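Local coordinates for glutathione S-transferase-like protein (Methylobacillus flagellatus, PDB 4GLT) that binds glutathione and probably acts as a transferase of the glutathione S-transferase family, at residues Leu25-Thr30 with Lys36-Ala41; Asp84-Val89 with Ala111-Glu116; Tyr91-Thr96 with His100-Asp105; Lys167-Glu172 with Leu176-Val181. One frame throughout, in Å; residues are numbered along the deposited sequence.

Contact 1: residues Leu25-Thr30 with Lys36-Ala41. With GSH (glutathione), chain E.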
# COMPACT_ATOMS: atom_id res chain seq x y z
N LEU A 25 -1.53 7.83 -17.61
CA LEU A 25 -2.05 7.19 -16.41
C LEU A 25 -3.04 6.08 -16.73
O LEU A 25 -4.21 6.35 -16.98
CB LEU A 25 -2.74 8.20 -15.50
CG LEU A 25 -3.51 7.45 -14.40
CD1 LEU A 25 -2.54 6.83 -13.40
CD2 LEU A 25 -4.52 8.34 -13.70
N LEU A 26 -2.57 4.84 -16.70
CA LEU A 26 -3.46 3.71 -16.92
C LEU A 26 -4.46 3.66 -15.79
O LEU A 26 -4.10 3.74 -14.63
CB LEU A 26 -2.67 2.41 -16.93
CG LEU A 26 -1.59 2.25 -17.98
CD1 LEU A 26 -1.23 0.79 -18.10
CD2 LEU A 26 -2.07 2.76 -19.30
N TYR A 27 -5.72 3.48 -16.14
CA TYR A 27 -6.79 3.45 -15.15
C TYR A 27 -8.03 2.75 -15.68
O TYR A 27 -8.21 2.62 -16.90
CB TYR A 27 -7.15 4.87 -14.74
CG TYR A 27 -8.13 5.51 -15.69
CD1 TYR A 27 -9.46 5.68 -15.34
CD2 TYR A 27 -7.73 5.93 -16.96
CE1 TYR A 27 -10.37 6.26 -16.20
CE2 TYR A 27 -8.63 6.51 -17.83
CZ TYR A 27 -9.94 6.67 -17.45
OH TYR A 27 -10.85 7.25 -18.31
N SER A 28 -8.90 2.31 -14.77
CA SER A 28 -10.21 1.75 -15.11
C SER A 28 -11.27 2.70 -14.58
O SER A 28 -10.95 3.63 -13.85
CB SER A 28 -10.39 0.38 -14.48
OG SER A 28 -10.49 0.49 -13.07
N ASN A 29 -12.53 2.44 -14.93
CA ASN A 29 -13.63 3.33 -14.51
C ASN A 29 -14.10 3.16 -13.06
O ASN A 29 -14.78 4.02 -12.52
CB ASN A 29 -14.82 3.19 -15.45
CG ASN A 29 -14.83 4.24 -16.55
OD1 ASN A 29 -15.18 3.95 -17.69
ND2 ASN A 29 -14.46 5.47 -16.20
N THR A 30 -13.73 2.05 -12.43
CA THR A 30 -14.22 1.77 -11.09
C THR A 30 -13.14 1.83 -10.01
O THR A 30 -13.45 1.93 -8.83
CB THR A 30 -14.94 0.41 -11.03
OG1 THR A 30 -13.99 -0.65 -11.22
CG2 THR A 30 -16.01 0.33 -12.11
N LYS A 36 -8.09 8.24 -6.92
CA LYS A 36 -7.27 9.05 -6.02
C LYS A 36 -6.16 9.70 -6.84
O LYS A 36 -5.87 10.90 -6.68
CB LYS A 36 -6.71 8.18 -4.88
CG LYS A 36 -5.82 8.93 -3.87
CD LYS A 36 -5.17 7.98 -2.86
CE LYS A 36 -4.59 6.75 -3.55
NZ LYS A 36 -3.60 6.01 -2.72
N VAL A 37 -5.54 8.92 -7.74
CA VAL A 37 -4.50 9.44 -8.63
C VAL A 37 -5.05 10.49 -9.60
O VAL A 37 -4.47 11.56 -9.77
CB VAL A 37 -3.81 8.31 -9.43
CG1 VAL A 37 -2.72 8.87 -10.32
CG2 VAL A 37 -3.22 7.28 -8.48
N ARG A 38 -6.17 10.19 -10.25
CA ARG A 38 -6.74 11.15 -11.20
C ARG A 38 -7.05 12.46 -10.48
O ARG A 38 -6.77 13.54 -11.00
CB ARG A 38 -7.98 10.60 -11.87
CG ARG A 38 -7.73 9.34 -12.68
CD ARG A 38 -8.99 8.50 -12.77
NE ARG A 38 -9.91 8.98 -13.80
CZ ARG A 38 -11.21 8.70 -13.81
NH1 ARG A 38 -11.75 7.97 -12.84
NH2 ARG A 38 -11.99 9.17 -14.79
N VAL A 39 -7.62 12.36 -9.28
CA VAL A 39 -8.02 13.56 -8.55
C VAL A 39 -6.83 14.43 -8.17
O VAL A 39 -6.92 15.66 -8.13
CB VAL A 39 -8.86 13.23 -7.29
CG1 VAL A 39 -8.92 14.43 -6.35
CG2 VAL A 39 -10.27 12.82 -7.67
N VAL A 40 -5.71 13.79 -7.86
CA VAL A 40 -4.53 14.53 -7.44
C VAL A 40 -4.00 15.24 -8.67
O VAL A 40 -3.60 16.40 -8.58
CB VAL A 40 -3.46 13.59 -6.84
CG1 VAL A 40 -2.08 14.21 -6.92
CG2 VAL A 40 -3.82 13.24 -5.40
N ALA A 41 -4.04 14.55 -9.81
CA ALA A 41 -3.57 15.11 -11.07
C ALA A 41 -4.27 16.43 -11.38
O ALA A 41 -3.64 17.39 -11.82
CB ALA A 41 -3.78 14.11 -12.21
N1 GSH E . -2.23 -0.85 -3.95
CA1 GSH E . -2.65 -0.50 -5.33
C1 GSH E . -2.80 0.99 -5.31
O11 GSH E . -2.71 1.64 -6.36
O12 GSH E . -3.00 1.53 -4.20
CB1 GSH E . -3.95 -1.25 -5.68
CG1 GSH E . -4.42 -1.01 -7.12
CD1 GSH E . -5.72 -1.75 -7.40
OE1 GSH E . -6.17 -2.55 -6.59
N2 GSH E . -6.31 -1.49 -8.58
CA2 GSH E . -7.49 -2.17 -9.13
C2 GSH E . -8.78 -1.86 -8.42
O2 GSH E . -8.99 -0.74 -7.96
CB2 GSH E . -7.25 -3.67 -9.22
SG2 GSH E . -5.98 -4.07 -10.44
N3 GSH E . -9.67 -2.84 -8.32
CA3 GSH E . -10.92 -2.70 -7.59
C3 GSH E . -12.07 -2.21 -8.44
O31 GSH E . -13.23 -2.46 -8.07
O32 GSH E . -11.82 -1.57 -9.49

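Contact 2: residues Asp84-Val89 with Ala111-Glu116. With GSH (glutathione), chain E.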
# COMPACT_ATOMS: atom_id res chain seq x y z
N ASP A 84 2.71 1.81 -6.71
CA ASP A 84 1.26 1.87 -6.76
C ASP A 84 0.79 3.29 -6.56
O ASP A 84 1.54 4.22 -6.68
CB ASP A 84 0.66 0.97 -5.69
CG ASP A 84 1.01 1.40 -4.28
OD1 ASP A 84 1.89 2.26 -4.11
OD2 ASP A 84 0.40 0.89 -3.34
N SER A 85 -0.48 3.43 -6.24
CA SER A 85 -1.07 4.74 -6.14
C SER A 85 -0.36 5.59 -5.12
O SER A 85 -0.23 6.77 -5.31
CB SER A 85 -2.55 4.62 -5.79
OG SER A 85 -2.73 4.12 -4.50
N ARG A 86 0.09 5.00 -4.03
CA ARG A 86 0.79 5.76 -3.00
C ARG A 86 2.11 6.39 -3.46
O ARG A 86 2.42 7.51 -3.10
CB ARG A 86 0.94 4.97 -1.71
CG ARG A 86 -0.40 4.69 -1.08
CD ARG A 86 -0.32 4.49 0.42
NE ARG A 86 -0.24 3.08 0.76
CZ ARG A 86 0.04 2.63 1.97
NH1 ARG A 86 0.27 3.46 2.96
NH2 ARG A 86 0.09 1.33 2.18
N VAL A 87 2.88 5.65 -4.25
CA VAL A 87 4.08 6.19 -4.86
C VAL A 87 3.74 7.30 -5.87
O VAL A 87 4.32 8.40 -5.81
CB VAL A 87 4.87 5.07 -5.57
CG1 VAL A 87 6.21 5.59 -6.06
CG2 VAL A 87 5.05 3.88 -4.63
N ILE A 88 2.81 7.01 -6.77
CA ILE A 88 2.41 7.91 -7.86
C ILE A 88 1.97 9.30 -7.38
O ILE A 88 2.35 10.32 -7.95
CB ILE A 88 1.26 7.29 -8.69
CG1 ILE A 88 1.76 6.03 -9.40
CG2 ILE A 88 0.74 8.28 -9.72
CD1 ILE A 88 0.65 5.16 -9.95
N VAL A 89 1.17 9.30 -6.33
CA VAL A 89 0.69 10.52 -5.68
C VAL A 89 1.78 11.35 -4.99
O VAL A 89 1.62 12.56 -4.80
CB VAL A 89 -0.41 10.16 -4.65
CG1 VAL A 89 -0.38 11.12 -3.48
CG2 VAL A 89 -1.77 10.14 -5.32
N ALA A 111 0.83 12.59 9.54
CA ALA A 111 -0.60 12.68 9.77
C ALA A 111 -1.36 12.44 8.46
O ALA A 111 -2.37 11.73 8.45
CB ALA A 111 -0.96 14.03 10.37
N VAL A 112 -0.88 13.01 7.36
CA VAL A 112 -1.55 12.87 6.08
C VAL A 112 -1.46 11.45 5.56
O VAL A 112 -2.45 10.89 5.09
CB VAL A 112 -0.98 13.83 5.00
CG1 VAL A 112 -1.33 13.35 3.60
CG2 VAL A 112 -1.51 15.23 5.22
N ARG A 113 -0.28 10.86 5.64
CA ARG A 113 -0.12 9.51 5.12
C ARG A 113 -0.83 8.45 5.99
O ARG A 113 -1.21 7.39 5.50
CB ARG A 113 1.37 9.19 4.93
CG ARG A 113 2.15 10.37 4.37
CD ARG A 113 2.62 10.16 2.94
NE ARG A 113 1.70 9.39 2.10
CZ ARG A 113 1.98 9.02 0.85
NH1 ARG A 113 3.14 9.34 0.29
NH2 ARG A 113 1.10 8.33 0.14
N ARG A 114 -1.04 8.76 7.27
CA ARG A 114 -1.77 7.86 8.16
C ARG A 114 -3.26 7.80 7.80
O ARG A 114 -3.82 6.70 7.56
CB ARG A 114 -1.56 8.25 9.62
CG ARG A 114 -1.84 7.14 10.62
CD ARG A 114 -2.99 7.51 11.54
NE ARG A 114 -4.29 7.16 10.97
CZ ARG A 114 -5.33 7.99 10.93
NH1 ARG A 114 -5.24 9.22 11.41
NH2 ARG A 114 -6.47 7.57 10.40
N TRP A 115 -3.88 8.97 7.72
CA TRP A 115 -5.24 9.08 7.18
C TRP A 115 -5.37 8.25 5.90
O TRP A 115 -6.26 7.40 5.79
CB TRP A 115 -5.60 10.52 6.85
CG TRP A 115 -6.20 11.31 7.97
CD1 TRP A 115 -5.55 12.15 8.81
CD2 TRP A 115 -7.59 11.34 8.36
NE1 TRP A 115 -6.44 12.72 9.71
CE2 TRP A 115 -7.69 12.24 9.45
CE3 TRP A 115 -8.74 10.72 7.89
CZ2 TRP A 115 -8.91 12.52 10.07
CZ3 TRP A 115 -9.94 10.99 8.52
CH2 TRP A 115 -10.02 11.88 9.59
N GLU A 116 -4.48 8.52 4.94
CA GLU A 116 -4.52 7.86 3.62
C GLU A 116 -4.46 6.34 3.69
O GLU A 116 -5.09 5.64 2.88
CB GLU A 116 -3.39 8.37 2.72
CG GLU A 116 -3.34 7.73 1.34
CD GLU A 116 -1.98 7.83 0.67
OE1 GLU A 116 -1.00 8.19 1.36
OE2 GLU A 116 -1.87 7.55 -0.56
N1 GSH E . -2.23 -0.85 -3.95
CA1 GSH E . -2.65 -0.50 -5.33
C1 GSH E . -2.80 0.99 -5.31
O11 GSH E . -2.71 1.64 -6.36
O12 GSH E . -3.00 1.53 -4.20
CB1 GSH E . -3.95 -1.25 -5.68
CG1 GSH E . -4.42 -1.01 -7.12
CD1 GSH E . -5.72 -1.75 -7.40
OE1 GSH E . -6.17 -2.55 -6.59
N2 GSH E . -6.31 -1.49 -8.58
CA2 GSH E . -7.49 -2.17 -9.13
C2 GSH E . -8.78 -1.86 -8.42
O2 GSH E . -8.99 -0.74 -7.96
CB2 GSH E . -7.25 -3.67 -9.22
SG2 GSH E . -5.98 -4.07 -10.44
N3 GSH E . -9.67 -2.84 -8.32
CA3 GSH E . -10.92 -2.70 -7.59
C3 GSH E . -12.07 -2.21 -8.44
O31 GSH E . -13.23 -2.46 -8.07
O32 GSH E . -11.82 -1.57 -9.49
O HOH W 1 -0.16 6.23 3.32

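Contact 3: residues Tyr91-Thr96 with His100-Asp105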
# COMPACT_ATOMS: atom_id res chain seq x y z
N TYR A 91 4.98 11.38 -6.17
CA TYR A 91 5.60 11.89 -7.38
C TYR A 91 4.90 13.14 -7.96
O TYR A 91 5.56 14.12 -8.28
CB TYR A 91 5.62 10.79 -8.43
CG TYR A 91 6.13 11.24 -9.76
CD1 TYR A 91 7.49 11.36 -10.00
CD2 TYR A 91 5.26 11.56 -10.79
CE1 TYR A 91 7.97 11.77 -11.22
CE2 TYR A 91 5.73 11.97 -12.02
CZ TYR A 91 7.09 12.08 -12.22
OH TYR A 91 7.57 12.50 -13.44
N LEU A 92 3.58 13.10 -8.08
CA LEU A 92 2.84 14.19 -8.71
C LEU A 92 2.75 15.45 -7.85
O LEU A 92 2.80 16.57 -8.36
CB LEU A 92 1.43 13.73 -9.10
CG LEU A 92 1.30 12.67 -10.20
CD1 LEU A 92 -0.08 12.03 -10.16
CD2 LEU A 92 1.58 13.25 -11.57
N ASP A 93 2.63 15.29 -6.53
CA ASP A 93 2.52 16.46 -5.66
C ASP A 93 3.78 17.30 -5.74
O ASP A 93 3.77 18.47 -5.37
CB ASP A 93 2.24 16.05 -4.21
CG ASP A 93 2.09 17.26 -3.28
OD1 ASP A 93 1.59 18.32 -3.73
OD2 ASP A 93 2.46 17.14 -2.10
N HIS A 94 4.86 16.72 -6.25
CA HIS A 94 6.14 17.42 -6.33
C HIS A 94 6.36 18.04 -7.70
O HIS A 94 7.35 18.74 -7.93
CB HIS A 94 7.28 16.45 -6.01
CG HIS A 94 8.63 17.09 -5.95
ND1 HIS A 94 9.45 17.20 -7.05
CD2 HIS A 94 9.30 17.66 -4.92
CE1 HIS A 94 10.57 17.81 -6.70
NE2 HIS A 94 10.51 18.10 -5.42
N ARG A 95 5.51 17.70 -8.66
CA ARG A 95 5.58 18.27 -10.00
C ARG A 95 5.27 19.77 -10.11
O ARG A 95 5.88 20.46 -10.90
CB ARG A 95 4.69 17.48 -10.96
CG ARG A 95 5.45 16.56 -11.89
CD ARG A 95 6.37 15.63 -11.14
NE ARG A 95 7.71 16.18 -10.98
CZ ARG A 95 8.60 15.74 -10.11
NH1 ARG A 95 8.30 14.73 -9.29
NH2 ARG A 95 9.80 16.30 -10.03
N THR A 96 4.30 20.24 -9.34
CA THR A 96 3.88 21.62 -9.41
C THR A 96 3.67 22.21 -8.03
O THR A 96 3.44 21.50 -7.07
CB THR A 96 2.59 21.79 -10.21
OG1 THR A 96 1.49 21.88 -9.30
CG2 THR A 96 2.39 20.63 -11.14
N HIS A 100 0.04 21.91 -1.74
CA HIS A 100 0.78 20.83 -1.14
C HIS A 100 -0.22 19.79 -0.71
O HIS A 100 -0.82 19.90 0.34
CB HIS A 100 1.54 21.34 0.07
CG HIS A 100 2.19 22.67 -0.14
ND1 HIS A 100 3.54 22.88 0.05
CD2 HIS A 100 1.67 23.86 -0.51
CE1 HIS A 100 3.82 24.14 -0.21
NE2 HIS A 100 2.71 24.76 -0.55
N LEU A 101 -0.39 18.77 -1.53
CA LEU A 101 -1.25 17.66 -1.20
C LEU A 101 -0.63 16.90 -0.04
O LEU A 101 -1.32 16.41 0.83
CB LEU A 101 -1.50 16.78 -2.41
CG LEU A 101 -2.23 17.51 -3.53
CD1 LEU A 101 -2.50 16.62 -4.72
CD2 LEU A 101 -3.51 18.11 -3.03
N ILE A 102 0.69 16.81 -0.05
CA ILE A 102 1.41 16.22 1.06
C ILE A 102 2.23 17.31 1.75
O ILE A 102 3.19 17.81 1.19
CB ILE A 102 2.37 15.16 0.58
CG1 ILE A 102 1.60 14.08 -0.18
CG2 ILE A 102 3.10 14.56 1.74
CD1 ILE A 102 2.48 13.04 -0.75
N PRO A 103 1.88 17.63 2.98
CA PRO A 103 2.55 18.70 3.70
C PRO A 103 4.06 18.49 3.84
O PRO A 103 4.52 17.37 4.02
CB PRO A 103 1.89 18.67 5.08
CG PRO A 103 0.54 18.09 4.82
CD PRO A 103 0.78 17.04 3.77
N GLN A 104 4.81 19.58 3.74
CA GLN A 104 6.26 19.57 3.93
C GLN A 104 6.63 19.25 5.38
O GLN A 104 7.60 18.53 5.63
CB GLN A 104 6.84 20.92 3.52
CG GLN A 104 8.36 21.03 3.59
CD GLN A 104 8.90 22.10 2.66
OE1 GLN A 104 8.22 22.55 1.74
NE2 GLN A 104 10.14 22.53 2.91
N ASP A 105 5.87 19.78 6.34
CA ASP A 105 6.15 19.53 7.76
C ASP A 105 5.92 18.07 8.14
O ASP A 105 4.88 17.48 7.83
CB ASP A 105 5.30 20.45 8.65
CG ASP A 105 5.26 19.98 10.09
OD1 ASP A 105 6.29 19.44 10.56
OD2 ASP A 105 4.21 20.14 10.75

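Contact 4: residues Lys167-Glu172 with Leu176-Val181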
# COMPACT_ATOMS: atom_id res chain seq x y z
N LYS A 167 -12.68 21.02 9.68
CA LYS A 167 -13.08 21.25 8.31
C LYS A 167 -12.56 20.16 7.36
O LYS A 167 -13.30 19.61 6.56
CB LYS A 167 -12.64 22.63 7.84
CG LYS A 167 -13.09 23.79 8.72
CD LYS A 167 -14.58 23.74 9.01
CE LYS A 167 -15.11 25.10 9.43
NZ LYS A 167 -14.59 25.55 10.75
N TRP A 168 -11.28 19.82 7.52
CA TRP A 168 -10.57 18.88 6.66
C TRP A 168 -9.79 17.95 7.57
O TRP A 168 -9.71 18.20 8.76
CB TRP A 168 -9.59 19.58 5.71
CG TRP A 168 -10.21 20.41 4.63
CD1 TRP A 168 -10.10 21.76 4.48
CD2 TRP A 168 -11.01 19.96 3.54
NE1 TRP A 168 -10.78 22.18 3.38
CE2 TRP A 168 -11.35 21.09 2.78
CE3 TRP A 168 -11.48 18.72 3.13
CZ2 TRP A 168 -12.13 21.01 1.64
CZ3 TRP A 168 -12.25 18.64 2.00
CH2 TRP A 168 -12.58 19.78 1.27
N CYS A 169 -9.25 16.86 7.03
CA CYS A 169 -8.59 15.86 7.85
C CYS A 169 -7.38 16.34 8.64
O CYS A 169 -7.27 16.06 9.82
CB CYS A 169 -8.14 14.68 6.99
SG CYS A 169 -9.46 13.73 6.25
N VAL A 170 -6.49 17.09 8.01
CA VAL A 170 -5.28 17.51 8.71
C VAL A 170 -5.08 19.01 8.64
O VAL A 170 -5.30 19.65 7.61
CB VAL A 170 -4.03 16.83 8.12
CG1 VAL A 170 -2.77 17.35 8.80
CG2 VAL A 170 -4.13 15.31 8.23
N ASN A 171 -4.66 19.58 9.76
CA ASN A 171 -4.16 20.94 9.80
C ASN A 171 -5.08 22.01 9.25
O ASN A 171 -4.72 23.19 9.21
CB ASN A 171 -2.77 21.02 9.17
CG ASN A 171 -1.67 20.84 10.19
OD1 ASN A 171 -0.56 20.38 9.88
ND2 ASN A 171 -1.97 21.18 11.44
N GLU A 172 -6.28 21.56 8.91
CA GLU A 172 -7.31 22.37 8.30
C GLU A 172 -7.06 22.77 6.85
O GLU A 172 -7.51 23.83 6.42
CB GLU A 172 -7.58 23.60 9.14
CG GLU A 172 -9.05 23.78 9.45
CD GLU A 172 -9.52 22.85 10.54
OE1 GLU A 172 -8.72 22.58 11.46
OE2 GLU A 172 -10.67 22.39 10.49
N LEU A 176 -3.99 15.22 0.46
CA LEU A 176 -4.13 13.85 0.04
C LEU A 176 -5.13 13.12 0.95
O LEU A 176 -5.91 12.30 0.49
CB LEU A 176 -2.76 13.17 0.08
CG LEU A 176 -2.65 11.73 -0.37
CD1 LEU A 176 -3.17 11.58 -1.80
CD2 LEU A 176 -1.21 11.24 -0.25
N ALA A 177 -5.11 13.44 2.24
CA ALA A 177 -6.02 12.79 3.18
C ALA A 177 -7.46 12.86 2.66
O ALA A 177 -8.10 11.84 2.37
CB ALA A 177 -5.92 13.43 4.55
N ASP A 178 -7.97 14.08 2.54
CA ASP A 178 -9.31 14.31 2.04
C ASP A 178 -9.61 13.59 0.73
O ASP A 178 -10.64 12.93 0.59
CB ASP A 178 -9.51 15.81 1.92
CG ASP A 178 -9.14 16.50 3.21
OD1 ASP A 178 -9.93 16.38 4.17
OD2 ASP A 178 -8.05 17.11 3.28
N ILE A 179 -8.69 13.69 -0.21
CA ILE A 179 -8.89 13.01 -1.47
C ILE A 179 -9.11 11.52 -1.23
O ILE A 179 -10.00 10.91 -1.82
CB ILE A 179 -7.70 13.21 -2.42
CG1 ILE A 179 -7.56 14.69 -2.78
CG2 ILE A 179 -7.88 12.35 -3.67
CD1 ILE A 179 -6.47 14.97 -3.79
N ALA A 180 -8.31 10.95 -0.35
CA ALA A 180 -8.34 9.52 -0.14
C ALA A 180 -9.65 9.10 0.50
O ALA A 180 -10.23 8.07 0.15
CB ALA A 180 -7.16 9.07 0.71
N VAL A 181 -10.11 9.91 1.44
CA VAL A 181 -11.38 9.65 2.10
C VAL A 181 -12.56 9.79 1.13
O VAL A 181 -13.55 9.08 1.25
CB VAL A 181 -11.55 10.59 3.31
CG1 VAL A 181 -13.00 10.64 3.77
CG2 VAL A 181 -10.63 10.13 4.43
O HOH W 2 -6.44 17.65 5.25

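Contact 1: residues Leu25-Thr30 with Lys36-Ala41
The guanidinium of Arg-38 lies across the ring of Tyr-27 on its CE1 side: Tyr-27 CE1 sits 3.4 Å above the guanidinium plane, over its centre. The two planes are only 25° apart, but the group meets the ring obliquely, with Arg-38 CZ 3.5 Å from Tyr-27 CE1. The NE and NH2 atoms flank the same carbon at slightly greater range, so the guanidinium lays one face over CE1, and the overlap involves neither the phenol oxygen nor a directed polar bond. A bend at chi3 (81°) turns the end of the arginine over the tyrosine after its aliphatic part has crossed Leu-25. That crossing is at about a right angle, and brings Leu-25 CD2 to 3.5 Å from Arg-38 CG. The other methyl of the leucine, CD1, rests 3.7 Å from CG1 of the buried Val-37. Leu-25 thus straddles two consecutive helical residues, one apolar and one charged. Pro-72, in the loop before strand 73-75, covers both Leu-25 and Val-37, while Met-50 of strand 49-52 backs Leu-25 and Tyr-27. At the far end of 25-30 the chain turns to the ligand, where Thr-30 OG1 donates to glutathione O32 at 2.9 Å. The short strand and helix segments run roughly antiparallel but well inclined (142°), the closest approach of their axes being 10.1 Å. This is the strand-to-helix half of the beta-alpha-beta unit 24-27, 32-44, 49-52 that opens the thioredoxin-like domain of glutathione S-transferases, with the glutathione site at the strand's C-terminal end.

Contact 2: residues Asp84-Val89 with Ala111-Glu116
The start of helix 85-93, which holds the glutamyl end of glutathione, meets helix 106-133 here through Arg-86, Arg-113 and Glu-116. The aliphatic part of Arg-86 crosses the Glu-116 carboxylate, with Arg-86 CG 3.3 Å from Glu-116 OE2. The Arg-86 guanidinium, its plane 83° from that carboxylate, reaches on past it and forms a salt bridge with Asp-84 of the second subunit. A water joins the polar ends: it accepts from Arg-86 NH1 at 2.8 Å, and donates to Glu-116 OE1 at 2.9 Å and to the Arg-113 backbone O. Arg-113 forms a salt bridge with Glu-116 OE1, although the modelled distance is too short to be taken literally. Its NH2 also brings the guanidinium edge to 3.6 Å from Arg-86 O. Glu-116 runs out extended, with CG anti to N (chi1 179°), which leaves OE2 for a salt bridge with Lys-36. That lysine is hydrogen-bonded to Ser-85 OG, making Glu-116 a second-shell partner of the ligand site. Ser-85 takes both oxygens of the glutamyl carboxylate, OG bonding O12 at 2.6 Å and N bonding O11 at 2.9 Å, and Asp-84 OD2 accepts from the amino nitrogen N1. Replacing Glu-116 by an alanine would probably leave Arg-113 without its close carboxylate and Lys-36, left with Asp-120, held less firmly beside Ser-85. The contact joins the N-terminal domain to the helical domain, with helix 32-44 beside helix 85-93, Leu-176 of helix 176-191 packed on Val-89, Arg-113 and Glu-116, and the second subunit across Arg-86.

Contact 3: residues Tyr91-Thr96 with His100-Asp105
Asp-93 takes two successive backbone N-H groups of the returning loop, one with each carboxylate oxygen. Ile-102 N donates to Asp-93 OD2 at 2.7 Å, and Leu-101 N donates to Asp-93 OD1 at 3.0 Å. Both bonds are fairly straight at the hydrogen, but neither donor lies in the carboxylate plane: Leu-101 N approaches 48° out of it and Ile-102 N 55° out. The side chain reaches the loop because CG stands anti to the backbone N (chi1 -179°), carrying the carboxylate across to the loop. OD1 has a further partner in a salt bridge with Lys-44 of helix 32-44, whose amino group also bonds to Thr-96 O. Outward from this polar centre the touching is through carbon: Ile-102 CB lies 3.3 Å from Asp-93 OD2, and Leu-101 CB lies 3.7 Å from Asp-93 OD1. The CA of exposed His-100 also borders OD1. Beyond the two segments, Leu-101 packs on Val-40 and Lys-44, and Ile-102 on Lys-109 and Arg-113 of helix 106-133, so the loop is wedged between helices of the two domains. His-94 stacks its ring on His-106 of the second subunit. With two amide donors and a lysine directed at it, the Asp-93 carboxylate is probably held ionised, and its grip on two neighbouring amides probably helps set where the linker turns back.

Contact 4: residues Lys167-Glu172 with Leu176-Val181
Ala-177 presents its methyl to Cys-169, with Ala-177 CB 3.5 Å from Cys-169 CB. Asp-178, next in line, carries the polar part of the contact. Its OD1 accepts from Cys-169 N at 3.0 Å through the syn lone pair, in a bond that is nearly straight (164°). The same oxygen lies at the edge of the Trp-168 indole, 3.0 Å from CE3, the carboxylate turned 71° to the ring. It also bonds His-207 NE2 of helix 202-212. OD2 accepts from Ser-175 N and probably from a water 2.6 Å away, which in turn accepts from Val-170 N at 2.8 Å. Ser-175 and Asp-178 form the Ser-x-x-Asp pattern of the N-capping box that starts this helix in glutathione S-transferases, with Asp-178 OD2 on the amide of Ser-175, and Ser-175 OG taking a weak bond from Ala-177 N. An alanine in place of Asp-178 would probably leave the amides of Cys-169 and Ser-175 and the His-207 ring without their acceptor, freeing the preceding loop to shift. Ile-179 points away from 167-172, and its side chain packs on Val-39 and Val-40 of helix 32-44 and touches Phe-174 as in the hydrophobic staple that accompanies such boxes. One turn on from Ala-177, Val-181 closes the row: CG2 stands 4.2 Å from Cys-169 SG, and the side chain also packs on His-207.

All four contacts touch or include helix 32-44, and contacts 1 and 2 reach the glutathione. These two, with centres 14 Å apart, hold the ligand through Thr-30 at its glycyl end and through Asp-84 and Ser-85 at its glutamyl end. They also pack directly, Val-37 CG1 of contact 1 lying 3.6 Å from Ile-88 CG2 of contact 2. Contact 3 falls on the chain between the two segments of contact 2, their centres about 11 Å apart, and the side chain of Ile-102 is about 13 Å from a bound glutathione. Contact 4 joins contact 3 where Leu-176 N meets Leu-101 O at 2.9 Å, and its Leu-176 CD1 packs 3.3 Å from Val-89 CG1 of contact 2.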